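Local coordinates for protein putative oxidoreductase (Bacteroides fragilis NCTC 9343, PDB 3EOF) that binds flavin mononucleotide and probably acts as a flavin-dependent oxidoreductase of the nitroreductase family, forming a two-chain assembly, at residues Met41-Arg50 with Val73-Phe84; Gly96-Leu104 with Val240-Asp248. One frame throughout, in Å; residues are numbered along the deposited sequence.

Contact 1. Residues Met41-Arg50 with Val73-Phe84; sequences MQLYSVVVTR and VVLTFCADFRRF
Arg83 meets the chain of Gln42-Ser45 because its side chain runs straight through chi1 and chi2 and then bends at chi3 (55°), which turns the guanidinium edge toward the backbone of the other segment. Asp80 complements it: with CG anti to the backbone N (chi1 -176°), its carboxylate reaches Ser45. Arg83 NH2 donates to Tyr44 O at 2.6 Å, with that oxygen in the guanidinium plane, and more weakly to Gln42 O at 2.7 Å. Ser45 OG gives a very short bond to Asp80 OD2, 2.5 Å, and weakly accepts from Arg83 NH1. Asp80 OD1, met on its syn side, caps the following helix through Arg83 N at 2.9 Å.

Beyond this cluster the strands 44-49 and 73-80 run antiparallel, with paired backbone bonds at Ser45-Cys78, Val47-Thr76 and Thr49-Val74. Leu75 CD2 packs alongside Val48 CG2 at 3.5 Å. Next to the polar cluster, where the strand gives way to helix 82-89, Met41 CE sits over the Phe84 ring, 3.5 Å from its centroid, and Leu43 CD2 lies over the face of Phe81.

Strand 44-49 is outermost in the chain's antiparallel sheet, but Val46-Val48 pair in a parallel ladder with the second subunit, so the sheet crosses the dimer interface. Asp80 OD2 also bonds Tyr183 of that subunit, and Arg83 NH1 its Tyr186. Arg83 NH1 and Asp80 OD2 are 3.7 Å apart, the oxygen well out of the guanidinium plane, so this pairing, probably stabilising, is one of charge alone.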
loop_
_atom_site.group_PDB
_atom_site.type_symbol
_atom_site.label_atom_id
_atom_site.label_comp_id
_atom_site.label_asym_id
_atom_site.label_seq_id
_atom_site.Cartn_x
_atom_site.Cartn_y
_atom_site.Cartn_z
HETATM N N MSE A 41 8.643 -6.906 10.847
HETATM C CA MSE A 41 7.784 -6.714 11.998
HETATM C C MSE A 41 6.342 -7.099 11.823
HETATM O O MSE A 41 5.689 -7.376 12.803
HETATM C CB MSE A 41 7.832 -5.258 12.418
HETATM C CG MSE A 41 9.207 -4.816 12.841
HETATM SE SE MSE A 41 9.339 -2.915 12.914
HETATM C CE MSE A 41 8.677 -2.561 14.683
ATOM N N GLN A 42 5.858 -7.102 10.584
ATOM C CA GLN A 42 4.467 -7.423 10.253
ATOM C C GLN A 42 3.531 -6.509 10.987
ATOM O O GLN A 42 2.841 -6.925 11.897
ATOM C CB GLN A 42 4.109 -8.879 10.557
ATOM C CG GLN A 42 4.968 -9.826 9.811
ATOM C CD GLN A 42 4.512 -11.233 9.952
ATOM O OE1 GLN A 42 5.090 -11.988 10.745
ATOM N NE2 GLN A 42 3.490 -11.626 9.179
ATOM N N LEU A 43 3.450 -5.276 10.524
ATOM C CA LEU A 43 2.653 -4.253 11.211
ATOM C C LEU A 43 1.182 -4.146 10.796
ATOM O O LEU A 43 0.650 -3.036 10.501
ATOM C CB LEU A 43 3.364 -2.913 11.009
ATOM C CG LEU A 43 4.822 -2.839 11.449
ATOM C CD1 LEU A 43 5.494 -1.561 10.885
ATOM C CD2 LEU A 43 4.926 -2.935 12.936
ATOM N N TYR A 44 0.511 -5.291 10.850
ATOM C CA TYR A 44 -0.852 -5.408 10.397
ATOM C C TYR A 44 -1.566 -6.542 11.080
ATOM O O TYR A 44 -0.953 -7.459 11.644
ATOM C CB TYR A 44 -0.874 -5.693 8.874
ATOM C CG TYR A 44 0.106 -6.769 8.422
ATOM C CD1 TYR A 44 -0.217 -8.108 8.511
ATOM C CD2 TYR A 44 1.373 -6.450 7.950
ATOM C CE1 TYR A 44 0.677 -9.095 8.122
ATOM C CE2 TYR A 44 2.286 -7.453 7.575
ATOM C CZ TYR A 44 1.905 -8.765 7.648
ATOM O OH TYR A 44 2.748 -9.779 7.256
ATOM N N SER A 45 -2.885 -6.453 11.030
ATOM C CA SER A 45 -3.774 -7.502 11.447
ATOM C C SER A 45 -4.838 -7.497 10.380
ATOM O O SER A 45 -5.060 -6.495 9.729
ATOM C CB SER A 45 -4.398 -7.221 12.806
ATOM O OG SER A 45 -3.450 -7.475 13.818
ATOM N N VAL A 46 -5.473 -8.639 10.216
ATOM C CA VAL A 46 -6.547 -8.839 9.269
ATOM C C VAL A 46 -7.748 -9.360 10.040
ATOM O O VAL A 46 -7.710 -10.470 10.642
ATOM C CB VAL A 46 -6.163 -9.889 8.176
ATOM C CG1 VAL A 46 -7.309 -9.988 7.097
ATOM C CG2 VAL A 46 -4.785 -9.570 7.535
ATOM N N VAL A 47 -8.828 -8.578 10.050
ATOM C CA VAL A 47 -10.060 -9.049 10.605
ATOM C C VAL A 47 -10.839 -9.722 9.472
ATOM O O VAL A 47 -11.109 -9.115 8.421
ATOM C CB VAL A 47 -10.901 -7.939 11.254
ATOM C CG1 VAL A 47 -12.120 -8.547 11.836
ATOM C CG2 VAL A 47 -10.097 -7.238 12.324
ATOM N N VAL A 48 -11.176 -10.990 9.697
ATOM C CA VAL A 48 -11.949 -11.829 8.771
ATOM C C VAL A 48 -13.405 -11.847 9.252
ATOM O O VAL A 48 -13.687 -12.299 10.347
ATOM C CB VAL A 48 -11.406 -13.275 8.715
ATOM C CG1 VAL A 48 -12.282 -14.167 7.793
ATOM C CG2 VAL A 48 -9.899 -13.272 8.271
ATOM N N THR A 49 -14.289 -11.277 8.420
ATOM C CA THR A 49 -15.724 -11.216 8.599
ATOM C C THR A 49 -16.487 -12.155 7.648
ATOM O O THR A 49 -16.508 -11.969 6.454
ATOM C CB THR A 49 -16.175 -9.798 8.381
ATOM O OG1 THR A 49 -15.490 -8.980 9.343
ATOM C CG2 THR A 49 -17.696 -9.649 8.464
ATOM N N ARG A 50 -17.107 -13.172 8.217
ATOM C CA ARG A 50 -17.874 -14.163 7.470
ATOM C C ARG A 50 -19.344 -14.185 7.907
ATOM O O ARG A 50 -20.213 -14.463 7.106
ATOM C CB ARG A 50 -17.274 -15.550 7.695
ATOM C CG ARG A 50 -15.915 -15.783 7.095
ATOM C CD ARG A 50 -15.530 -17.169 7.478
ATOM N NE ARG A 50 -14.331 -17.695 6.851
ATOM C CZ ARG A 50 -14.289 -18.269 5.658
ATOM N NH1 ARG A 50 -15.371 -18.320 4.891
ATOM N NH2 ARG A 50 -13.136 -18.739 5.207
ATOM N N VAL A 73 -16.727 -13.570 2.190
ATOM C CA VAL A 73 -15.663 -13.067 3.069
ATOM C C VAL A 73 -15.420 -11.577 2.824
ATOM O O VAL A 73 -15.356 -11.117 1.675
ATOM C CB VAL A 73 -14.323 -13.848 2.839
ATOM C CG1 VAL A 73 -13.259 -13.307 3.728
ATOM C CG2 VAL A 73 -14.539 -15.367 3.055
ATOM N N VAL A 74 -15.322 -10.842 3.930
ATOM C CA VAL A 74 -14.964 -9.423 3.969
ATOM C C VAL A 74 -13.735 -9.369 4.858
ATOM O O VAL A 74 -13.756 -9.850 5.996
ATOM C CB VAL A 74 -16.105 -8.529 4.535
ATOM C CG1 VAL A 74 -15.698 -7.055 4.540
ATOM C CG2 VAL A 74 -17.348 -8.748 3.704
ATOM N N LEU A 75 -12.645 -8.845 4.306
ATOM C CA LEU A 75 -11.384 -8.741 5.021
ATOM C C LEU A 75 -11.042 -7.316 5.251
ATOM O O LEU A 75 -10.956 -6.571 4.294
ATOM C CB LEU A 75 -10.259 -9.346 4.211
ATOM C CG LEU A 75 -10.343 -10.823 3.867
ATOM C CD1 LEU A 75 -9.166 -11.126 2.958
ATOM C CD2 LEU A 75 -10.335 -11.713 5.133
ATOM N N THR A 76 -10.907 -6.933 6.526
ATOM C CA THR A 76 -10.491 -5.587 6.930
ATOM C C THR A 76 -9.013 -5.663 7.286
ATOM O O THR A 76 -8.648 -6.270 8.304
ATOM C CB THR A 76 -11.331 -5.049 8.100
ATOM O OG1 THR A 76 -12.720 -5.048 7.728
ATOM C CG2 THR A 76 -10.898 -3.626 8.485
ATOM N N PHE A 77 -8.170 -5.107 6.400
ATOM C CA PHE A 77 -6.723 -5.007 6.617
ATOM C C PHE A 77 -6.401 -3.784 7.498
ATOM O O PHE A 77 -6.607 -2.636 7.111
ATOM C CB PHE A 77 -6.007 -4.932 5.287
ATOM C CG PHE A 77 -6.171 -6.164 4.459
ATOM C CD1 PHE A 77 -7.235 -6.286 3.570
ATOM C CD2 PHE A 77 -5.268 -7.202 4.564
ATOM C CE1 PHE A 77 -7.391 -7.395 2.811
ATOM C CE2 PHE A 77 -5.416 -8.316 3.816
ATOM C CZ PHE A 77 -6.508 -8.418 2.921
ATOM N N CYS A 78 -5.877 -4.055 8.690
ATOM C CA CYS A 78 -5.552 -3.034 9.666
ATOM C C CYS A 78 -4.059 -2.827 9.918
ATOM O O CYS A 78 -3.299 -3.807 10.069
ATOM C CB CYS A 78 -6.180 -3.416 11.007
ATOM S SG CYS A 78 -7.919 -3.721 10.890
ATOM N N ALA A 79 -3.672 -1.550 9.943
ATOM C CA ALA A 79 -2.348 -1.114 10.373
ATOM C C ALA A 79 -2.338 -1.522 11.850
ATOM O O ALA A 79 -3.288 -1.275 12.542
ATOM C CB ALA A 79 -2.217 0.402 10.219
ATOM N N ASP A 80 -1.288 -2.171 12.323
ATOM C CA ASP A 80 -1.269 -2.654 13.709
ATOM C C ASP A 80 0.131 -2.553 14.281
ATOM O O ASP A 80 1.038 -3.307 13.901
ATOM C CB ASP A 80 -1.774 -4.098 13.734
ATOM C CG ASP A 80 -1.910 -4.699 15.130
ATOM O OD1 ASP A 80 -1.169 -4.312 16.027
ATOM O OD2 ASP A 80 -2.748 -5.623 15.300
ATOM N N PHE A 81 0.307 -1.563 15.143
ATOM C CA PHE A 81 1.526 -1.429 15.957
ATOM C C PHE A 81 1.270 -1.943 17.380
ATOM O O PHE A 81 2.208 -2.092 18.167
ATOM C CB PHE A 81 2.076 0.016 15.985
ATOM C CG PHE A 81 3.376 0.154 15.278
ATOM C CD1 PHE A 81 4.512 -0.416 15.837
ATOM C CD2 PHE A 81 3.495 0.868 14.118
ATOM C CE1 PHE A 81 5.752 -0.293 15.223
ATOM C CE2 PHE A 81 4.721 1.013 13.512
ATOM C CZ PHE A 81 5.851 0.415 14.056
ATOM N N ARG A 82 0.012 -2.283 17.668
ATOM C CA ARG A 82 -0.381 -2.749 18.978
ATOM C C ARG A 82 0.276 -4.064 19.337
ATOM O O ARG A 82 0.801 -4.225 20.452
ATOM C CB ARG A 82 -1.887 -2.938 19.059
ATOM C CG ARG A 82 -2.331 -3.390 20.454
ATOM C CD ARG A 82 -3.803 -3.361 20.559
ATOM N NE ARG A 82 -4.227 -3.547 21.935
ATOM C CZ ARG A 82 -4.417 -2.562 22.804
ATOM N NH1 ARG A 82 -4.205 -1.294 22.470
ATOM N NH2 ARG A 82 -4.794 -2.858 24.031
ATOM N N ARG A 83 0.181 -5.037 18.439
ATOM C CA ARG A 83 0.816 -6.321 18.703
ATOM C C ARG A 83 2.311 -6.137 19.001
ATOM O O ARG A 83 2.833 -6.670 19.997
ATOM C CB ARG A 83 0.567 -7.300 17.567
ATOM C CG ARG A 83 1.210 -8.676 17.779
ATOM C CD ARG A 83 0.809 -9.615 16.675
ATOM N NE ARG A 83 1.149 -9.003 15.431
ATOM C CZ ARG A 83 0.322 -8.564 14.478
ATOM N NH1 ARG A 83 -0.973 -8.773 14.461
ATOM N NH2 ARG A 83 0.874 -7.979 13.441
ATOM N N PHE A 84 3.015 -5.376 18.174
ATOM C CA PHE A 84 4.432 -5.131 18.446
ATOM C C PHE A 84 4.662 -4.406 19.778
ATOM O O PHE A 84 5.568 -4.741 20.499
ATOM C CB PHE A 84 5.113 -4.335 17.326
ATOM C CG PHE A 84 6.598 -4.351 17.440
ATOM C CD1 PHE A 84 7.290 -5.526 17.199
ATOM C CD2 PHE A 84 7.292 -3.219 17.851
ATOM C CE1 PHE A 84 8.680 -5.599 17.334
ATOM C CE2 PHE A 84 8.666 -3.261 17.984
ATOM C CZ PHE A 84 9.369 -4.464 17.738
HETATM O O HOH W 1 3.875 -7.441 14.701
HETATM O O HOH W 2 -13.570 -7.549 8.308
#

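Contact 2. Residues Gly96-Leu104 with Val240-Asp248; sequences GYGNLMSFL and VLRRQGFMD
The Phe103 ring carries Leu241 CD2 over the centre of one face, 3.3 Å from the centroid and 9° off the ring normal, a close CH-pi contact. An edge of the same ring is turned toward the face of Phe246, giving an edge-to-face pair with centroids 5.4 Å apart and planes at 60°. Phe103 CB also lies over the Phe246 face, 3.5 Å from Phe246 CD1, while Asn99 O sits at that ring's edge. With Phe103 CG anti to the backbone N (chi1 164°), the ring is placed so that one face meets Leu241 while an edge turns to Phe246.

Leu100 CD1 adds a looser apolar touch to Leu241 CD1 at 4.2 Å. No direct hydrogen bond joins the segments. Each helix end has its own closure: Asn99, at the N-cap of helix 100-123, takes Ser102 N on OD1, and the same oxygen also accepts from Ser102 OG; a Schellman motif ends helix 227-243, with Phe246 N bonded to Leu241 O at 2.8 Å and Gly245 at positive phi.

The start of one helix therefore packs on the end of the other. Phe152 of strand 151-160 meets Phe103 edge-to-face and also touches Leu241 and Phe246, while Leu238 of the second subunit packs on Leu100.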
loop_
_atom_site.group_PDB
_atom_site.type_symbol
_atom_site.label_atom_id
_atom_site.label_comp_id
_atom_site.label_asym_id
_atom_site.label_seq_id
_atom_site.Cartn_x
_atom_site.Cartn_y
_atom_site.Cartn_z
ATOM N N GLY A 96 8.006 3.554 20.782
ATOM C CA GLY A 96 7.641 4.926 20.423
ATOM C C GLY A 96 6.988 4.999 19.063
ATOM O O GLY A 96 7.484 5.678 18.142
ATOM N N TYR A 97 5.855 4.296 18.946
ATOM C CA TYR A 97 5.133 4.135 17.689
ATOM C C TYR A 97 3.761 4.803 17.623
ATOM O O TYR A 97 3.049 4.644 16.657
ATOM C CB TYR A 97 5.059 2.659 17.365
ATOM C CG TYR A 97 6.465 2.015 17.421
ATOM C CD1 TYR A 97 7.434 2.355 16.489
ATOM C CD2 TYR A 97 6.786 1.056 18.375
ATOM C CE1 TYR A 97 8.726 1.768 16.512
ATOM C CE2 TYR A 97 8.087 0.448 18.414
ATOM C CZ TYR A 97 9.047 0.843 17.504
ATOM O OH TYR A 97 10.302 0.260 17.510
ATOM N N GLY A 98 3.460 5.637 18.600
ATOM C CA GLY A 98 2.205 6.354 18.622
ATOM C C GLY A 98 2.366 7.675 17.936
ATOM O O GLY A 98 2.087 8.738 18.521
ATOM N N ASN A 99 2.764 7.591 16.671
ATOM C CA ASN A 99 3.031 8.768 15.860
ATOM C C ASN A 99 2.697 8.528 14.385
ATOM O O ASN A 99 2.452 7.407 13.972
ATOM C CB ASN A 99 4.461 9.224 16.087
ATOM C CG ASN A 99 5.402 8.101 16.025
ATOM O OD1 ASN A 99 5.612 7.542 14.957
ATOM N ND2 ASN A 99 5.978 7.737 17.166
ATOM N N LEU A 100 2.567 9.617 13.636
ATOM C CA LEU A 100 2.154 9.541 12.240
ATOM C C LEU A 100 3.094 8.708 11.383
ATOM O O LEU A 100 2.653 7.955 10.514
ATOM C CB LEU A 100 2.010 10.945 11.668
ATOM C CG LEU A 100 1.562 11.065 10.213
ATOM C CD1 LEU A 100 0.171 10.476 10.074
ATOM C CD2 LEU A 100 1.626 12.519 9.763
HETATM N N MSE A 101 4.386 8.871 11.603
HETATM C CA MSE A 101 5.388 8.141 10.841
HETATM C C MSE A 101 5.171 6.660 10.944
HETATM O O MSE A 101 5.217 5.961 9.943
HETATM C CB MSE A 101 6.782 8.446 11.359
HETATM C CG MSE A 101 7.908 7.746 10.591
HETATM SE SE MSE A 101 8.065 8.337 8.648
HETATM C CE MSE A 101 9.745 7.334 8.288
ATOM N N SER A 102 4.941 6.197 12.170
ATOM C CA SER A 102 4.751 4.786 12.478
ATOM C C SER A 102 3.443 4.323 11.890
ATOM O O SER A 102 3.351 3.209 11.406
ATOM C CB SER A 102 4.799 4.551 13.993
ATOM O OG SER A 102 6.080 4.850 14.510
ATOM N N PHE A 103 2.415 5.177 11.946
ATOM C CA PHE A 103 1.146 4.861 11.301
ATOM C C PHE A 103 1.323 4.658 9.816
ATOM O O PHE A 103 0.805 3.704 9.237
ATOM C CB PHE A 103 0.062 5.969 11.526
ATOM C CG PHE A 103 -1.096 5.853 10.563
ATOM C CD1 PHE A 103 -2.041 4.832 10.704
ATOM C CD2 PHE A 103 -1.159 6.676 9.428
ATOM C CE1 PHE A 103 -3.073 4.664 9.765
ATOM C CE2 PHE A 103 -2.199 6.532 8.506
ATOM C CZ PHE A 103 -3.154 5.522 8.675
ATOM N N LEU A 104 2.061 5.543 9.170
ATOM C CA LEU A 104 2.308 5.383 7.751
ATOM C C LEU A 104 3.132 4.128 7.462
ATOM O O LEU A 104 2.882 3.439 6.479
ATOM C CB LEU A 104 2.969 6.620 7.153
ATOM C CG LEU A 104 3.270 6.545 5.650
ATOM C CD1 LEU A 104 2.029 6.309 4.815
ATOM C CD2 LEU A 104 4.052 7.826 5.198
ATOM N N VAL A 240 -9.416 10.491 14.064
ATOM C CA VAL A 240 -9.443 9.068 14.329
ATOM C C VAL A 240 -8.036 8.556 14.588
ATOM O O VAL A 240 -7.846 7.689 15.457
ATOM C CB VAL A 240 -10.145 8.286 13.202
ATOM C CG1 VAL A 240 -10.177 6.785 13.498
ATOM C CG2 VAL A 240 -11.555 8.799 13.049
ATOM N N LEU A 241 -7.048 9.107 13.895
ATOM C CA LEU A 241 -5.662 8.710 14.135
ATOM C C LEU A 241 -5.283 9.076 15.580
ATOM O O LEU A 241 -4.614 8.310 16.277
ATOM C CB LEU A 241 -4.737 9.406 13.152
ATOM C CG LEU A 241 -4.586 8.843 11.745
ATOM C CD1 LEU A 241 -3.941 9.940 10.883
ATOM C CD2 LEU A 241 -3.750 7.598 11.772
ATOM N N ARG A 242 -5.765 10.236 16.039
ATOM C CA ARG A 242 -5.506 10.706 17.395
ATOM C C ARG A 242 -6.124 9.720 18.416
ATOM O O ARG A 242 -5.471 9.231 19.348
ATOM C CB ARG A 242 -6.086 12.120 17.555
ATOM C CG ARG A 242 -5.950 12.731 18.959
ATOM C CD ARG A 242 -6.140 14.287 18.968
ATOM N NE ARG A 242 -5.380 14.944 17.879
ATOM C CZ ARG A 242 -5.914 15.605 16.839
ATOM N NH1 ARG A 242 -7.238 15.784 16.720
ATOM N NH2 ARG A 242 -5.101 16.129 15.921
ATOM N N ARG A 243 -7.385 9.394 18.165
ATOM C CA ARG A 243 -8.186 8.535 19.016
ATOM C C ARG A 243 -7.518 7.165 19.096
ATOM O O ARG A 243 -7.537 6.495 20.135
ATOM C CB ARG A 243 -9.583 8.475 18.400
ATOM C CG ARG A 243 -10.703 8.572 19.376
ATOM C CD ARG A 243 -11.747 9.610 18.902
ATOM N NE ARG A 243 -12.471 9.222 17.692
ATOM C CZ ARG A 243 -13.269 10.027 16.973
ATOM N NH1 ARG A 243 -13.430 11.317 17.283
ATOM N NH2 ARG A 243 -13.886 9.544 15.898
ATOM N N GLN A 244 -6.899 6.743 18.010
ATOM C CA GLN A 244 -6.212 5.431 17.982
ATOM C C GLN A 244 -4.744 5.463 18.403
ATOM O O GLN A 244 -4.010 4.449 18.274
ATOM C CB GLN A 244 -6.315 4.791 16.601
ATOM C CG GLN A 244 -7.726 4.422 16.173
ATOM C CD GLN A 244 -8.500 3.611 17.194
ATOM O OE1 GLN A 244 -9.248 4.162 18.004
ATOM N NE2 GLN A 244 -8.349 2.330 17.151
ATOM N N GLY A 245 -4.320 6.617 18.891
ATOM C CA GLY A 245 -2.992 6.843 19.386
ATOM C C GLY A 245 -1.875 6.952 18.385
ATOM O O GLY A 245 -0.707 6.735 18.748
ATOM N N PHE A 246 -2.199 7.280 17.132
ATOM C CA PHE A 246 -1.151 7.443 16.135
ATOM C C PHE A 246 -0.740 8.892 15.992
ATOM O O PHE A 246 0.018 9.255 15.103
ATOM C CB PHE A 246 -1.542 6.832 14.805
ATOM C CG PHE A 246 -1.363 5.356 14.757
ATOM C CD1 PHE A 246 -0.081 4.805 14.794
ATOM C CD2 PHE A 246 -2.452 4.515 14.617
ATOM C CE1 PHE A 246 0.104 3.409 14.699
ATOM C CE2 PHE A 246 -2.278 3.159 14.496
ATOM C CZ PHE A 246 -0.984 2.600 14.547
HETATM N N MSE A 247 -1.240 9.712 16.879
HETATM C CA MSE A 247 -0.787 11.066 17.034
HETATM C C MSE A 247 -1.397 11.668 18.258
HETATM O O MSE A 247 -2.375 11.143 18.800
HETATM C CB MSE A 247 -1.066 11.934 15.842
HETATM C CG MSE A 247 -2.375 11.736 15.191
HETATM SE SE MSE A 247 -2.155 12.684 13.516
HETATM C CE MSE A 247 -2.518 14.541 14.258
ATOM N N ASP A 248 -0.772 12.738 18.732
ATOM C CA ASP A 248 -1.237 13.418 19.922
ATOM C C ASP A 248 -2.386 14.390 19.614
ATOM O O ASP A 248 -2.510 14.960 18.522
ATOM C CB ASP A 248 -0.047 14.062 20.657
ATOM C CG ASP A 248 0.715 13.051 21.527
ATOM O OD1 ASP A 248 0.277 11.870 21.599
ATOM O OD2 ASP A 248 1.724 13.435 22.160
ATOM O OXT ASP A 248 -3.274 14.579 20.451
HETATM O O HOH W 3 1.114 9.232 20.762
#

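How the contacts relate
Both contacts are largely buried, but the centre of contact 1 lies about 13 Å from that of the chain and the centre of contact 2 about 20 Å. Contact 1 joins two strands of the central sheet and is dominated by backbone hydrogen bonds, with a polar cluster at one end; contact 2 brings two helix ends together and is apolar and aromatic in character. Their centres are about 16 Å apart, and they touch chiefly through Phe81, which stacks on Tyr97 and packs against Phe246, with Phe84 also against Tyr97. Helix 82-89, begun in contact 1, precedes helix 100-123 of contact 2. Both contacts reach the second subunit, and contact 1 approaches the flavin more closely.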